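Local atomic coordinates of hemolysin (Xylella fastidiosa, PDB entry 2OAI), a protein that is probably a membrane protein with CBS domains whose transporter-associated domain, the part present here, binds calcium, and as a whole may bind flavin adenine dinucleotide. Residues A[53-64]-A[75-85]. Numbering follows the deposited sequence.
Sequences MCISYFGRIPHV and IEIVDLDGARI. With CA (calcium ion), chain C; CA (calcium ion), chain B; CA (calcium ion), chain D; EDO (1,2-ethanediol), chain E.
In the CorC_HlyC transporter-associated domain, the end of helix 50-58 and the loop after it pack against the calcium-binding hairpin 80-85 and the loop 77-79 that joins it to strand 73-76. No hydrogen bond joins the two segments; the contact is apolar. Ile85 points its CD1 between helix and loop. This methyl lies 3.6 Å from Cys54 CB and equally close to Ile55 CD1 and Pro62 CD. With CG1 of Ile85 anti to the carbonyl carbon (chi1 -57°) and the chain extended at chi2 (175°), CD1 is carried out to these residues. Pro62 also meets Ile77 at about a right angle, its CG 3.6 Å from Ile77 CG1. Pro62 CB lies over one face of the Phe58 ring, offset toward the rim; Tyr57 CD2 covers the opposite face. Val64 and Leu80 lie side by side, pointing opposite ways, with Val64 CG2 3.8 Å from Leu80 CG. Ile61 CD1 rests on Ala83 CB at 3.7 Å, in the type II' turn from Asp81 to Arg84.

The other side of the hairpin holds metal. Asp79 OD1, Leu80 O and Asp81 OD1 all bind the same calcium, each at 2.4 Å; Asp81 OD1 also bridges to a neighbouring calcium. Arg84 NH2 forms a salt bridge with Asp81 OD2 (2.8 Å), on the anti side of the carboxylate. Asp86 and its counterpart in the second subunit add ligands. This is an acidic calcium site at a subunit interface, carried on a two-stranded beta hairpin.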
loop_
_atom_site.group_PDB
_atom_site.type_symbol
_atom_site.label_atom_id
_atom_site.label_comp_id
_atom_site.label_asym_id
_atom_site.label_seq_id
_atom_site.Cartn_x
_atom_site.Cartn_y
_atom_site.Cartn_z
HETATM N N MSE A 53 10.444 8.185 10.961
HETATM C CA MSE A 53 11.115 9.074 10.045
HETATM C C MSE A 53 10.101 9.884 9.238
HETATM O O MSE A 53 10.306 11.079 9.001
HETATM C CB MSE A 53 12.028 8.310 9.100
HETATM C CG MSE A 53 12.664 9.245 8.127
HETATM SE SE MSE A 53 14.168 8.479 7.172
HETATM C CE MSE A 53 13.296 7.374 6.062
ATOM N N CYS A 54 9.018 9.226 8.821
ATOM C CA CYS A 54 7.936 9.932 8.142
ATOM C C CYS A 54 7.328 11.048 8.988
ATOM O O CYS A 54 7.135 12.159 8.492
ATOM C CB CYS A 54 6.843 8.968 7.709
ATOM S SG CYS A 54 7.419 7.813 6.446
ATOM N N ILE A 55 7.009 10.750 10.250
ATOM C CA ILE A 55 6.352 11.742 11.118
ATOM C C ILE A 55 7.310 12.921 11.316
ATOM O O ILE A 55 6.899 14.088 11.300
ATOM C CB ILE A 55 5.921 11.114 12.499
ATOM C CG1 ILE A 55 4.823 10.053 12.302
ATOM C CG2 ILE A 55 5.536 12.214 13.517
ATOM C CD1 ILE A 55 3.439 10.576 11.856
ATOM N N SER A 56 8.594 12.606 11.474
ATOM C CA SER A 56 9.618 13.613 11.654
ATOM C C SER A 56 9.677 14.543 10.431
ATOM O O SER A 56 9.731 15.763 10.581
ATOM C CB SER A 56 10.966 12.934 11.903
ATOM O OG SER A 56 11.979 13.883 12.130
ATOM N N TYR A 57 9.621 13.958 9.238
ATOM C CA TYR A 57 9.695 14.734 8.006
ATOM C C TYR A 57 8.476 15.631 7.806
ATOM O O TYR A 57 8.642 16.818 7.544
ATOM C CB TYR A 57 9.886 13.836 6.785
ATOM C CG TYR A 57 9.884 14.626 5.487
ATOM C CD1 TYR A 57 11.051 15.228 5.015
ATOM C CD2 TYR A 57 8.703 14.785 4.745
ATOM C CE1 TYR A 57 11.050 15.965 3.837
ATOM C CE2 TYR A 57 8.693 15.524 3.569
ATOM C CZ TYR A 57 9.868 16.103 3.123
ATOM O OH TYR A 57 9.868 16.824 1.944
ATOM N N PHE A 58 7.271 15.071 7.926
ATOM C CA PHE A 58 6.050 15.835 7.685
ATOM C C PHE A 58 5.658 16.744 8.842
ATOM O O PHE A 58 4.996 17.770 8.626
ATOM C CB PHE A 58 4.885 14.929 7.301
ATOM C CG PHE A 58 5.075 14.241 5.976
ATOM C CD1 PHE A 58 4.956 14.952 4.785
ATOM C CD2 PHE A 58 5.375 12.878 5.921
ATOM C CE1 PHE A 58 5.142 14.301 3.536
ATOM C CE2 PHE A 58 5.557 12.218 4.687
ATOM C CZ PHE A 58 5.439 12.946 3.496
ATOM N N GLY A 59 6.049 16.374 10.060
ATOM C CA GLY A 59 5.676 17.134 11.259
ATOM C C GLY A 59 4.186 17.043 11.537
ATOM O O GLY A 59 3.611 17.952 12.131
ATOM N N ARG A 60 3.585 15.948 11.063
ATOM C CA ARG A 60 2.165 15.610 11.215
ATOM C C ARG A 60 1.998 14.188 10.679
ATOM O O ARG A 60 2.937 13.619 10.115
ATOM C CB ARG A 60 1.256 16.570 10.412
ATOM C CG ARG A 60 1.671 16.707 8.957
ATOM C CD ARG A 60 0.848 17.719 8.146
ATOM N NE ARG A 60 1.507 17.915 6.858
ATOM C CZ ARG A 60 1.342 17.125 5.796
ATOM N NH1 ARG A 60 2.020 17.368 4.691
ATOM N NH2 ARG A 60 0.487 16.112 5.825
ATOM N N ILE A 61 0.817 13.615 10.867
ATOM C CA ILE A 61 0.497 12.321 10.275
ATOM C C ILE A 61 0.137 12.549 8.803
ATOM O O ILE A 61 -0.887 13.155 8.504
ATOM C CB ILE A 61 -0.675 11.622 10.986
ATOM C CG1 ILE A 61 -0.385 11.496 12.493
ATOM C CG2 ILE A 61 -0.906 10.239 10.347
ATOM C CD1 ILE A 61 -1.616 11.262 13.358
ATOM N N PRO A 62 0.967 12.032 7.886
ATOM C CA PRO A 62 0.769 12.315 6.446
ATOM C C PRO A 62 -0.476 11.635 5.866
ATOM O O PRO A 62 -0.992 10.692 6.468
ATOM C CB PRO A 62 2.045 11.774 5.804
ATOM C CG PRO A 62 2.441 10.630 6.705
ATOM C CD PRO A 62 2.108 11.128 8.126
ATOM N N HIS A 63 -0.995 12.140 4.742
ATOM C CA HIS A 63 -2.092 11.475 4.062
ATOM C C HIS A 63 -1.478 10.340 3.239
ATOM O O HIS A 63 -0.333 10.429 2.758
ATOM C CB HIS A 63 -2.788 12.394 3.033
ATOM C CG HIS A 63 -3.713 13.409 3.615
ATOM N ND1 HIS A 63 -3.319 14.336 4.558
ATOM C CD2 HIS A 63 -5.010 13.687 3.329
ATOM C CE1 HIS A 63 -4.344 15.118 4.856
ATOM N NE2 HIS A 63 -5.381 14.752 4.119
ATOM N N VAL A 64 -2.255 9.291 3.004
ATOM C CA VAL A 64 -1.843 8.288 2.008
ATOM C C VAL A 64 -1.623 9.001 0.675
ATOM O O VAL A 64 -2.419 9.867 0.289
ATOM C CB VAL A 64 -2.911 7.162 1.861
ATOM C CG1 VAL A 64 -2.605 6.260 0.669
ATOM C CG2 VAL A 64 -3.011 6.343 3.175
ATOM N N ILE A 75 9.907 7.618 -0.811
ATOM C CA ILE A 75 9.135 6.931 0.222
ATOM C C ILE A 75 7.715 7.480 0.238
ATOM O O ILE A 75 7.507 8.650 0.554
ATOM C CB ILE A 75 9.769 7.141 1.620
ATOM C CG1 ILE A 75 11.245 6.727 1.602
ATOM C CG2 ILE A 75 8.985 6.361 2.700
ATOM C CD1 ILE A 75 11.997 7.122 2.857
ATOM N N GLU A 76 6.756 6.626 -0.092
ATOM C CA GLU A 76 5.370 7.055 -0.273
ATOM C C GLU A 76 4.485 6.351 0.750
ATOM O O GLU A 76 4.629 5.151 0.969
ATOM C CB GLU A 76 4.910 6.747 -1.708
ATOM C CG GLU A 76 3.417 7.092 -1.906
ATOM C CD GLU A 76 2.925 6.824 -3.338
ATOM O OE1 GLU A 76 3.744 6.406 -4.217
ATOM O OE2 GLU A 76 1.711 7.023 -3.561
ATOM N N ILE A 77 3.590 7.096 1.400
ATOM C CA ILE A 77 2.690 6.506 2.377
ATOM C C ILE A 77 1.639 5.740 1.591
ATOM O O ILE A 77 0.980 6.321 0.745
ATOM C CB ILE A 77 1.957 7.623 3.188
ATOM C CG1 ILE A 77 2.998 8.577 3.819
ATOM C CG2 ILE A 77 0.941 6.996 4.200
ATOM C CD1 ILE A 77 3.967 7.918 4.650
ATOM N N VAL A 78 1.462 4.447 1.856
ATOM C CA VAL A 78 0.405 3.742 1.095
ATOM C C VAL A 78 -0.728 3.173 1.942
ATOM O O VAL A 78 -1.794 2.880 1.403
ATOM C CB VAL A 78 0.933 2.690 0.100
ATOM C CG1 VAL A 78 1.819 3.334 -1.008
ATOM C CG2 VAL A 78 1.595 1.599 0.822
ATOM N N ASP A 79 -0.519 3.068 3.261
ATOM C CA ASP A 79 -1.611 2.704 4.168
ATOM C C ASP A 79 -1.446 3.269 5.537
ATOM O O ASP A 79 -0.364 3.174 6.096
ATOM C CB ASP A 79 -1.754 1.189 4.319
ATOM C CG ASP A 79 -2.929 0.810 5.214
ATOM O OD1 ASP A 79 -4.073 1.176 4.887
ATOM O OD2 ASP A 79 -2.719 0.171 6.249
ATOM N N LEU A 80 -2.549 3.826 6.061
ATOM C CA LEU A 80 -2.645 4.216 7.475
ATOM C C LEU A 80 -3.613 3.267 8.165
ATOM O O LEU A 80 -4.580 2.781 7.536
ATOM C CB LEU A 80 -3.193 5.644 7.580
ATOM C CG LEU A 80 -2.371 6.775 6.937
ATOM C CD1 LEU A 80 -3.133 8.093 7.054
ATOM C CD2 LEU A 80 -1.012 6.894 7.615
ATOM N N ASP A 81 -3.393 3.030 9.454
ATOM C CA ASP A 81 -4.433 2.432 10.281
ATOM C C ASP A 81 -4.662 3.410 11.391
ATOM O O ASP A 81 -3.872 3.441 12.348
ATOM C CB ASP A 81 -4.010 1.069 10.810
ATOM C CG ASP A 81 -3.793 0.084 9.702
ATOM O OD1 ASP A 81 -4.550 0.127 8.709
ATOM O OD2 ASP A 81 -2.877 -0.724 9.795
ATOM N N GLY A 82 -5.677 4.253 11.221
ATOM C CA GLY A 82 -5.873 5.365 12.160
ATOM C C GLY A 82 -4.636 6.238 12.070
ATOM O O GLY A 82 -4.254 6.662 10.988
ATOM N N ALA A 83 -3.984 6.469 13.206
ATOM C CA ALA A 83 -2.782 7.306 13.245
ATOM C C ALA A 83 -1.491 6.576 12.811
ATOM O O ALA A 83 -0.464 7.221 12.539
ATOM C CB ALA A 83 -2.610 7.906 14.651
ATOM N N ARG A 84 -1.546 5.246 12.755
ATOM C CA ARG A 84 -0.360 4.447 12.449
ATOM C C ARG A 84 -0.027 4.511 10.965
ATOM O O ARG A 84 -0.892 4.276 10.119
ATOM C CB ARG A 84 -0.543 2.988 12.890
ATOM C CG ARG A 84 0.694 2.102 12.652
ATOM C CD ARG A 84 0.512 0.696 13.241
ATOM N NE ARG A 84 -0.470 -0.096 12.485
ATOM C CZ ARG A 84 -1.188 -1.099 12.997
ATOM N NH1 ARG A 84 -1.061 -1.438 14.281
ATOM N NH2 ARG A 84 -2.058 -1.755 12.233
ATOM N N ILE A 85 1.224 4.839 10.655
ATOM C CA ILE A 85 1.718 4.746 9.262
ATOM C C ILE A 85 2.074 3.279 9.069
ATOM O O ILE A 85 3.157 2.809 9.491
ATOM C CB ILE A 85 2.925 5.661 9.013
ATOM C CG1 ILE A 85 2.548 7.112 9.355
ATOM C CG2 ILE A 85 3.468 5.474 7.568
ATOM C CD1 ILE A 85 3.694 8.090 9.263
HETATM CA CA CA C . -5.596 0.786 6.676
HETATM CA CA CA B . -3.055 -1.308 7.591
HETATM CA CA CA D . -3.027 -2.205 7.392
HETATM C C1 EDO E . 2.846 -0.320 11.139
HETATM O O1 EDO E . 2.929 -1.725 11.076
HETATM C C2 EDO E . 4.147 0.413 11.368
HETATM O O2 EDO E . 3.879 1.761 11.753
HETATM O O HOH W 1 -7.110 2.824 6.497
HETATM O O HOH W 2 -7.540 -0.109 7.927
HETATM O O HOH W 3 -7.100 0.344 4.800
#